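PDB 4RYE: D-alanyl-D-alanine carboxypeptidase DacB2 from Mycobacterium tuberculosis H37Rv, which shows D,D-carboxypeptidase activity in vitro and probably cleaves the D-Ala-D-Ala end of peptidoglycan stem peptides during cell wall biogenesis. Local coordinates for residues Gly18-Trp23 against Trp247-Thr252; Ser47-Leu52 against Ala122-Lys127; Arg163-Met166 against Val170-Gln173. All blocks are in the same frame, centred on the assembly; numbering follows the deposited sequence.

Interaction 1: Gly18-Trp23 against Trp247-Thr252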
loop_
_atom_site.group_PDB
_atom_site.type_symbol
_atom_site.label_atom_id
_atom_site.label_comp_id
_atom_site.label_asym_id
_atom_site.label_seq_id
_atom_site.Cartn_x
_atom_site.Cartn_y
_atom_site.Cartn_z
ATOM N N GLY A 18 -12.429 5.646 -15.241
ATOM C CA GLY A 18 -11.676 6.304 -14.185
ATOM C C GLY A 18 -10.232 6.533 -14.587
ATOM O O GLY A 18 -9.793 6.048 -15.631
ATOM N N PRO A 19 -9.482 7.279 -13.761
ATOM C CA PRO A 19 -8.098 7.648 -14.081
ATOM C C PRO A 19 -7.117 6.477 -14.076
ATOM O O PRO A 19 -6.113 6.547 -14.787
ATOM C CB PRO A 19 -7.735 8.641 -12.968
ATOM C CG PRO A 19 -8.688 8.335 -11.848
ATOM C CD PRO A 19 -9.964 7.962 -12.548
ATOM N N ALA A 20 -7.379 5.438 -13.287
ATOM C CA ALA A 20 -6.443 4.309 -13.188
ATOM C C ALA A 20 -6.385 3.525 -14.496
ATOM O O ALA A 20 -7.419 3.134 -15.026
ATOM C CB ALA A 20 -6.830 3.378 -12.032
ATOM N N GLN A 21 -5.184 3.285 -15.019
ATOM C CA GLN A 21 -5.075 2.536 -16.273
ATOM C C GLN A 21 -5.087 1.011 -16.080
ATOM O O GLN A 21 -5.451 0.284 -16.999
ATOM C CB GLN A 21 -3.877 2.998 -17.112
ATOM C CG GLN A 21 -4.065 4.397 -17.703
ATOM C CD GLN A 21 -5.312 4.497 -18.553
ATOM O OE1 GLN A 21 -5.343 4.007 -19.681
ATOM N NE2 GLN A 21 -6.357 5.118 -18.010
ATOM N N THR A 22 -4.678 0.531 -14.904
ATOM C CA THR A 22 -4.915 -0.869 -14.542
ATOM C C THR A 22 -5.525 -0.911 -13.156
ATOM O O THR A 22 -5.261 -0.039 -12.345
ATOM C CB THR A 22 -3.629 -1.729 -14.512
ATOM O OG1 THR A 22 -2.917 -1.477 -13.295
ATOM C CG2 THR A 22 -2.731 -1.446 -15.742
ATOM N N TRP A 23 -6.339 -1.924 -12.887
ATOM C CA TRP A 23 -6.966 -2.057 -11.576
ATOM C C TRP A 23 -7.553 -3.455 -11.441
ATOM O O TRP A 23 -7.659 -4.194 -12.432
ATOM C CB TRP A 23 -8.043 -0.972 -11.347
ATOM C CG TRP A 23 -9.051 -0.841 -12.474
ATOM C CD1 TRP A 23 -9.034 0.075 -13.491
ATOM C CD2 TRP A 23 -10.219 -1.646 -12.683
ATOM N NE1 TRP A 23 -10.108 -0.119 -14.320
ATOM C CE2 TRP A 23 -10.850 -1.173 -13.849
ATOM C CE3 TRP A 23 -10.785 -2.727 -12.001
ATOM C CZ2 TRP A 23 -12.025 -1.743 -14.350
ATOM C CZ3 TRP A 23 -11.951 -3.297 -12.501
ATOM C CH2 TRP A 23 -12.554 -2.806 -13.662
ATOM N N TRP A 247 -9.792 8.957 -5.297
ATOM C CA TRP A 247 -10.697 8.625 -4.196
ATOM C C TRP A 247 -12.073 8.273 -4.741
ATOM O O TRP A 247 -12.743 7.372 -4.218
ATOM C CB TRP A 247 -10.821 9.772 -3.179
ATOM C CG TRP A 247 -9.516 10.231 -2.561
ATOM C CD1 TRP A 247 -9.026 11.506 -2.544
ATOM C CD2 TRP A 247 -8.545 9.420 -1.875
ATOM N NE1 TRP A 247 -7.812 11.539 -1.896
ATOM C CE2 TRP A 247 -7.495 10.273 -1.475
ATOM C CE3 TRP A 247 -8.460 8.059 -1.564
ATOM C CZ2 TRP A 247 -6.377 9.809 -0.775
ATOM C CZ3 TRP A 247 -7.345 7.598 -0.869
ATOM C CH2 TRP A 247 -6.324 8.474 -0.480
ATOM N N ASP A 248 -12.486 8.999 -5.783
ATOM C CA ASP A 248 -13.759 8.766 -6.460
ATOM C C ASP A 248 -13.806 7.367 -7.070
ATOM O O ASP A 248 -14.762 6.615 -6.853
ATOM C CB ASP A 248 -14.003 9.818 -7.561
ATOM C CG ASP A 248 -14.363 11.190 -7.006
ATOM O OD1 ASP A 248 -14.946 11.264 -5.903
ATOM O OD2 ASP A 248 -14.071 12.199 -7.685
ATOM N N GLN A 249 -12.772 7.020 -7.833
ATOM C CA GLN A 249 -12.752 5.745 -8.541
ATOM C C GLN A 249 -12.657 4.571 -7.570
ATOM O O GLN A 249 -13.225 3.512 -7.817
ATOM C CB GLN A 249 -11.617 5.703 -9.578
ATOM C CG GLN A 249 -11.353 4.312 -10.158
ATOM C CD GLN A 249 -10.467 4.341 -11.402
ATOM O OE1 GLN A 249 -9.487 5.085 -11.472
ATOM N NE2 GLN A 249 -10.824 3.537 -12.396
ATOM N N ALA A 250 -11.945 4.758 -6.463
ATOM C CA ALA A 250 -11.854 3.706 -5.458
ATOM C C ALA A 250 -13.230 3.447 -4.868
ATOM O O ALA A 250 -13.627 2.302 -4.693
ATOM C CB ALA A 250 -10.853 4.073 -4.357
ATOM N N ALA A 251 -13.950 4.514 -4.548
ATOM C CA ALA A 251 -15.279 4.367 -3.972
ATOM C C ALA A 251 -16.217 3.749 -5.016
ATOM O O ALA A 251 -17.076 2.932 -4.693
ATOM C CB ALA A 251 -15.801 5.713 -3.494
ATOM N N THR A 252 -16.046 4.151 -6.271
ATOM C CA THR A 252 -16.840 3.594 -7.366
ATOM C C THR A 252 -16.604 2.083 -7.528
ATOM O O THR A 252 -17.556 1.318 -7.716
ATOM C CB THR A 252 -16.557 4.340 -8.683
ATOM O OG1 THR A 252 -17.184 5.624 -8.630
ATOM C CG2 THR A 252 -17.103 3.573 -9.879
#
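Gln-249 OE1 takes a hydrogen bond from the backbone N of Ala-20, 2.8 Å away. The bond is nearly straight at the hydrogen (163°), and it meets the acceptor in the carbonyl plane, on a lone pair. The same oxygen is also bordered by carbon: Pro-19 CD lies 3.1 Å from Gln-249 OE1, and Ala-20 CB lies 3.2 Å from it. Pro-19 N, having no hydrogen, can offer nothing here, which leaves the next amide along the chain to do the binding.

Glutamine has the reach this place needs. With CG anti to the backbone N (chi1 168°) and the chain extended beyond it, the side chain runs straight out from the helix and delivers its amide to the loop, sliding past the proline ring in the opposite direction. The other end of the amide rests on the main chain, Gln-249 NE2 lying 3.4 Å from Gly-18 CA. Glycine suits this point because its bare CA lets the amide lie so close. Trp-23 also borders the amide, its CD1 4.0 Å from Gln-249 NE2. Its ring plane is turned 56° from that of the amide, and the side chains cross at about a right angle.

The indole also packs on Leu-253, a turn beyond Gln-249 on helix 246-259, and Met-234 of strand 228-237 touches Ala-20, Trp-23 and Gln-249. Between Ala-20 and Trp-23, Gln-21 and Thr-22 both face Met-235 in a classic beta bulge at the start of strand 22-27. A C-terminal helix laid against the central antiparallel sheet, here helix 246-259, is a hallmark of the beta-lactamase-like fold to which S11 peptidases belong.

Interaction 2: Ser47-Leu52 against Ala122-Lys127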
loop_
_atom_site.group_PDB
_atom_site.type_symbol
_atom_site.label_atom_id
_atom_site.label_comp_id
_atom_site.label_asym_id
_atom_site.label_seq_id
_atom_site.Cartn_x
_atom_site.Cartn_y
_atom_site.Cartn_z
ATOM N N SER A 47 4.839 4.158 -3.648
ATOM C CA SER A 47 4.740 3.887 -2.210
ATOM C C SER A 47 3.824 2.722 -1.832
ATOM O O SER A 47 3.797 2.322 -0.671
ATOM C CB SER A 47 4.306 5.150 -1.446
ATOM O OG SER A 47 5.397 6.022 -1.205
ATOM N N THR A 48 3.068 2.172 -2.777
ATOM C CA THR A 48 2.309 0.962 -2.445
ATOM C C THR A 48 3.246 -0.163 -2.012
ATOM O O THR A 48 2.867 -1.033 -1.227
ATOM C CB THR A 48 1.414 0.471 -3.599
ATOM O OG1 THR A 48 2.221 0.173 -4.751
ATOM C CG2 THR A 48 0.351 1.510 -3.932
ATOM N N ILE A 49 4.479 -0.133 -2.513
ATOM C CA ILE A 49 5.468 -1.144 -2.154
ATOM C C ILE A 49 5.850 -1.067 -0.672
ATOM O O ILE A 49 6.404 -2.018 -0.123
ATOM C CB ILE A 49 6.731 -1.065 -3.049
ATOM C CG1 ILE A 49 7.342 -2.455 -3.263
ATOM C CG2 ILE A 49 7.768 -0.129 -2.450
ATOM C CD1 ILE A 49 6.448 -3.422 -4.011
ATOM N N LYS A 50 5.534 0.048 -0.011
ATOM C CA LYS A 50 5.761 0.141 1.438
ATOM C C LYS A 50 4.964 -0.904 2.220
ATOM O O LYS A 50 5.334 -1.263 3.331
ATOM C CB LYS A 50 5.443 1.548 1.967
ATOM C CG LYS A 50 6.448 2.633 1.548
ATOM C CD LYS A 50 6.010 3.984 2.112
ATOM C CE LYS A 50 7.093 5.052 1.994
ATOM N NZ LYS A 50 7.137 5.624 0.630
ATOM N N VAL A 51 3.865 -1.387 1.652
ATOM C CA VAL A 51 3.110 -2.468 2.288
ATOM C C VAL A 51 3.956 -3.740 2.364
ATOM O O VAL A 51 3.941 -4.469 3.366
ATOM C CB VAL A 51 1.793 -2.764 1.528
ATOM C CG1 VAL A 51 1.045 -3.920 2.182
ATOM C CG2 VAL A 51 0.902 -1.517 1.479
ATOM N N LEU A 52 4.691 -4.016 1.299
ATOM C CA LEU A 52 5.604 -5.148 1.277
ATOM C C LEU A 52 6.735 -4.971 2.297
ATOM O O LEU A 52 7.132 -5.923 2.961
ATOM C CB LEU A 52 6.170 -5.325 -0.130
ATOM C CG LEU A 52 7.003 -6.576 -0.390
ATOM C CD1 LEU A 52 6.179 -7.815 -0.054
ATOM C CD2 LEU A 52 7.473 -6.595 -1.840
ATOM N N ALA A 122 16.257 -7.237 -0.820
ATOM C CA ALA A 122 16.282 -8.689 -1.054
ATOM C C ALA A 122 15.215 -9.409 -0.227
ATOM O O ALA A 122 14.548 -10.311 -0.731
ATOM C CB ALA A 122 17.648 -9.272 -0.770
ATOM N N LYS A 123 15.055 -9.018 1.038
ATOM C CA LYS A 123 13.987 -9.583 1.875
ATOM C C LYS A 123 12.578 -9.284 1.359
ATOM O O LYS A 123 11.688 -10.136 1.435
ATOM C CB LYS A 123 14.118 -9.112 3.328
ATOM C CG LYS A 123 15.360 -9.648 4.041
ATOM C CD LYS A 123 15.477 -9.053 5.449
ATOM C CE LYS A 123 16.649 -9.676 6.206
ATOM N NZ LYS A 123 16.806 -9.086 7.567
HETATM N N MSE A 124 12.355 -8.073 0.852
HETATM C CA MSE A 124 11.056 -7.742 0.270
HETATM C C MSE A 124 10.748 -8.611 -0.956
HETATM O O MSE A 124 9.650 -9.134 -1.109
HETATM C CB MSE A 124 10.997 -6.257 -0.102
HETATM C CG MSE A 124 10.878 -5.325 1.104
HETATM SE SE MSE A 124 11.400 -3.508 0.613
HETATM C CE MSE A 124 9.879 -3.034 -0.523
ATOM N N ASN A 125 11.731 -8.764 -1.827
ATOM C CA ASN A 125 11.558 -9.597 -3.008
ATOM C C ASN A 125 11.357 -11.060 -2.635
ATOM O O ASN A 125 10.534 -11.747 -3.237
ATOM C CB ASN A 125 12.738 -9.400 -3.966
ATOM C CG ASN A 125 12.647 -8.081 -4.707
ATOM O OD1 ASN A 125 11.549 -7.641 -5.055
ATOM N ND2 ASN A 125 13.783 -7.433 -4.930
ATOM N N ALA A 126 12.075 -11.530 -1.619
ATOM C CA ALA A 126 11.854 -12.898 -1.143
ATOM C C ALA A 126 10.433 -13.079 -0.598
ATOM O O ALA A 126 9.799 -14.115 -0.815
ATOM C CB ALA A 126 12.877 -13.283 -0.098
ATOM N N LYS A 127 9.941 -12.074 0.113
ATOM C CA LYS A 127 8.589 -12.127 0.676
ATOM C C LYS A 127 7.526 -12.170 -0.431
ATOM O O LYS A 127 6.583 -12.971 -0.372
ATOM C CB LYS A 127 8.375 -10.921 1.600
ATOM C CG LYS A 127 6.973 -10.797 2.197
ATOM C CD LYS A 127 6.500 -12.105 2.813
ATOM C CE LYS A 127 6.213 -11.965 4.278
ATOM N NZ LYS A 127 7.399 -12.377 5.081
#
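Leu-52 and Met-124 put their side chains together between two helices, where their CA atoms come within 6.1 Å. Leu-52 has CG anti to its backbone N (chi1 -172°), which sends its two methyl branches across to helix 117-130. They divide the work: Leu-52 CD2 lies 3.4 Å from the backbone O of Met-124 and also touches the CB of that residue, whereas Leu-52 CD1 meets Lys-127 CG at 3.8 Å, about one helical turn further on. A branched leucine can thus sit over a turn of helix and touch both of its ends.

Met-124, present as selenomethionine, reaches back the other way. Its chain is extended through chi2 and then bends at chi3 (71°), a turn that brings the terminal methyl to Ile-49, with Met-124 CE 3.8 Å from Ile-49 CG1 and 3.6 Å from Ile-49 O. A long, unbranched side chain can bend at its end and so lay its methyl on Ile-49 while CB stays against Leu-52.

Ile-49 sits inside the SxxK motif of penicillin-binding proteins. Ser-47, inferred to form the acyl-ester, precedes it, and Lys-50, the proton acceptor by similarity, follows it; Lys-50 NZ donates to Ser-47 OG over 2.6 Å. The Lys-50 side chain sets off away from helix 117-130, and its NZ is hydrogen-bonded to Asn-104 OD1 and, weakly, to Ser-102 OG, so the motif turns its polar side to the active site and its apolar side to the selenomethionine. Leu-53 and Val-56 of helix 50-60 continue the apolar surface against Met-124.

The aliphatic part of Lys-127 slides past Leu-52 in the opposite direction. The rest of its bent chain leads away from the leucine, and its ammonium forms a salt bridge with Asp-59 of helix 50-60.

Interaction 3: Arg163-Met166 against Val170-Gln173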
loop_
_atom_site.group_PDB
_atom_site.type_symbol
_atom_site.label_atom_id
_atom_site.label_comp_id
_atom_site.label_asym_id
_atom_site.label_seq_id
_atom_site.Cartn_x
_atom_site.Cartn_y
_atom_site.Cartn_z
ATOM N N ARG A 163 -3.556 -8.393 0.900
ATOM C CA ARG A 163 -4.347 -9.432 1.545
ATOM C C ARG A 163 -3.529 -10.111 2.644
ATOM O O ARG A 163 -4.038 -10.395 3.736
ATOM C CB ARG A 163 -4.779 -10.446 0.485
ATOM C CG ARG A 163 -5.709 -11.513 0.967
ATOM C CD ARG A 163 -6.276 -12.264 -0.230
ATOM N NE ARG A 163 -7.174 -13.324 0.197
ATOM C CZ ARG A 163 -7.219 -14.526 -0.356
ATOM N NH1 ARG A 163 -6.405 -14.827 -1.367
ATOM N NH2 ARG A 163 -8.068 -15.427 0.114
ATOM N N ALA A 164 -2.255 -10.354 2.359
ATOM C CA ALA A 164 -1.361 -10.942 3.355
ATOM C C ALA A 164 -1.155 -9.975 4.516
ATOM O O ALA A 164 -1.112 -10.386 5.682
ATOM C CB ALA A 164 -0.012 -11.319 2.720
ATOM N N ALA A 165 -1.014 -8.690 4.201
ATOM C CA ALA A 165 -0.800 -7.686 5.232
ATOM C C ALA A 165 -2.027 -7.535 6.129
ATOM O O ALA A 165 -1.895 -7.405 7.340
ATOM C CB ALA A 165 -0.408 -6.339 4.613
HETATM N N MSE A 166 -3.217 -7.558 5.540
HETATM C CA MSE A 166 -4.457 -7.412 6.303
HETATM C C MSE A 166 -4.696 -8.560 7.271
HETATM O O MSE A 166 -5.444 -8.421 8.245
HETATM C CB MSE A 166 -5.657 -7.273 5.363
HETATM C CG MSE A 166 -5.753 -5.902 4.687
HETATM SE SE MSE A 166 -5.937 -4.414 5.966
HETATM C CE MSE A 166 -7.462 -5.079 6.979
ATOM N N VAL A 170 -1.654 -6.418 13.675
ATOM C CA VAL A 170 -1.026 -5.118 13.879
ATOM C C VAL A 170 -1.110 -4.254 12.627
ATOM O O VAL A 170 -1.407 -3.059 12.706
ATOM C CB VAL A 170 0.445 -5.255 14.351
ATOM C CG1 VAL A 170 1.101 -3.890 14.410
ATOM C CG2 VAL A 170 0.483 -5.941 15.715
ATOM N N PHE A 171 -0.866 -4.853 11.467
ATOM C CA PHE A 171 -0.999 -4.096 10.225
ATOM C C PHE A 171 -2.417 -3.567 10.082
ATOM O O PHE A 171 -2.621 -2.386 9.766
ATOM C CB PHE A 171 -0.632 -4.928 8.990
ATOM C CG PHE A 171 -0.723 -4.148 7.698
ATOM C CD1 PHE A 171 -1.920 -4.069 6.996
ATOM C CD2 PHE A 171 0.384 -3.470 7.203
ATOM C CE1 PHE A 171 -2.022 -3.326 5.813
ATOM C CE2 PHE A 171 0.306 -2.727 6.015
ATOM C CZ PHE A 171 -0.909 -2.659 5.317
ATOM N N ALA A 172 -3.397 -4.446 10.284
ATOM C CA ALA A 172 -4.804 -4.051 10.176
ATOM C C ALA A 172 -5.136 -2.905 11.124
ATOM O O ALA A 172 -5.909 -2.001 10.778
ATOM C CB ALA A 172 -5.723 -5.242 10.427
ATOM N N GLN A 173 -4.551 -2.925 12.315
ATOM C CA GLN A 173 -4.775 -1.844 13.274
ATOM C C GLN A 173 -4.179 -0.529 12.775
ATOM O O GLN A 173 -4.853 0.505 12.774
ATOM C CB GLN A 173 -4.184 -2.198 14.641
ATOM C CG GLN A 173 -4.442 -1.143 15.720
ATOM C CD GLN A 173 -3.951 -1.572 17.085
ATOM O OE1 GLN A 173 -2.748 -1.694 17.312
ATOM N NE2 GLN A 173 -4.884 -1.820 18.001
#
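Ala-165 and Phe-171 make a CH-pi contact. The methyl carbon Ala-165 CB sits 3.5 Å from the centroid of the Phe-171 ring and just 8° off the ring normal, almost squarely over one face. Alanine fits because its short side chain lets a flat ring lie close against the helix surface. The ring reaches this spot because Phe-171 CG is anti to its backbone N (chi1 -178°), which carries it out from helix 169-176 toward the preceding helix.

The Met-aromatic contact comes from another direction. Met-166, present as selenomethionine, bends at chi2 and chi3 and brings its heavy atom round to the same ring: Met-166 SE is 5.2 Å from the Phe-171 centroid and 88° off the normal, at the ring's edge. Its closest ring atom is Phe-171 CE1, at 4.1 Å. One ring is therefore met over a face by a methyl and at an edge by a chalcogen.

Plain apolar contact completes the set, with Met-166 CE 3.9 Å from Ala-172 CB. The backbone also comes close, Ala-165 O lying 3.2 Å from Phe-171 CB, while the CA atoms of Met-166 and Ala-172 approach to 5.1 Å.

Polar links lie outside the interface. Asn-168 OD1, in the short connection, accepts a hydrogen bond from Phe-171 N. On the helix before it, Arg-163 NE and NH2 bond to the carbonyls of Leu-28 and Asp-29. Val-51 and Leu-58 of helix 50-60 also touch the phenylalanine.

With no hydrogen bond between the two segments, the successive helices 155-166 and 169-176 are joined here by shape and dispersion, and contacts over its face and at its edge, with Val-51 and Leu-58 beside it, would restrict the ring's rotation.

Interaction 1 is set apart: its centre is about 22 Å from that of interaction 3 and about 23 Å from that of interaction 2, on the opposite side of the chain's centre from the latter. There a segment near the N terminus, leading into the first strand, meets a late helix through a buried amide and a directed hydrogen bond. Interactions 2 and 3 rely on apolar side chains between helices, and they touch: Val-51 CG1 lies 3.7 Å from Ala-165 CB, so helix 50-60 is shared ground. Interaction 2 is buried and borders the catalytic motif, whereas interaction 3 is only partly buried. Along the chain, both lie inside the loop that interaction 1 closes.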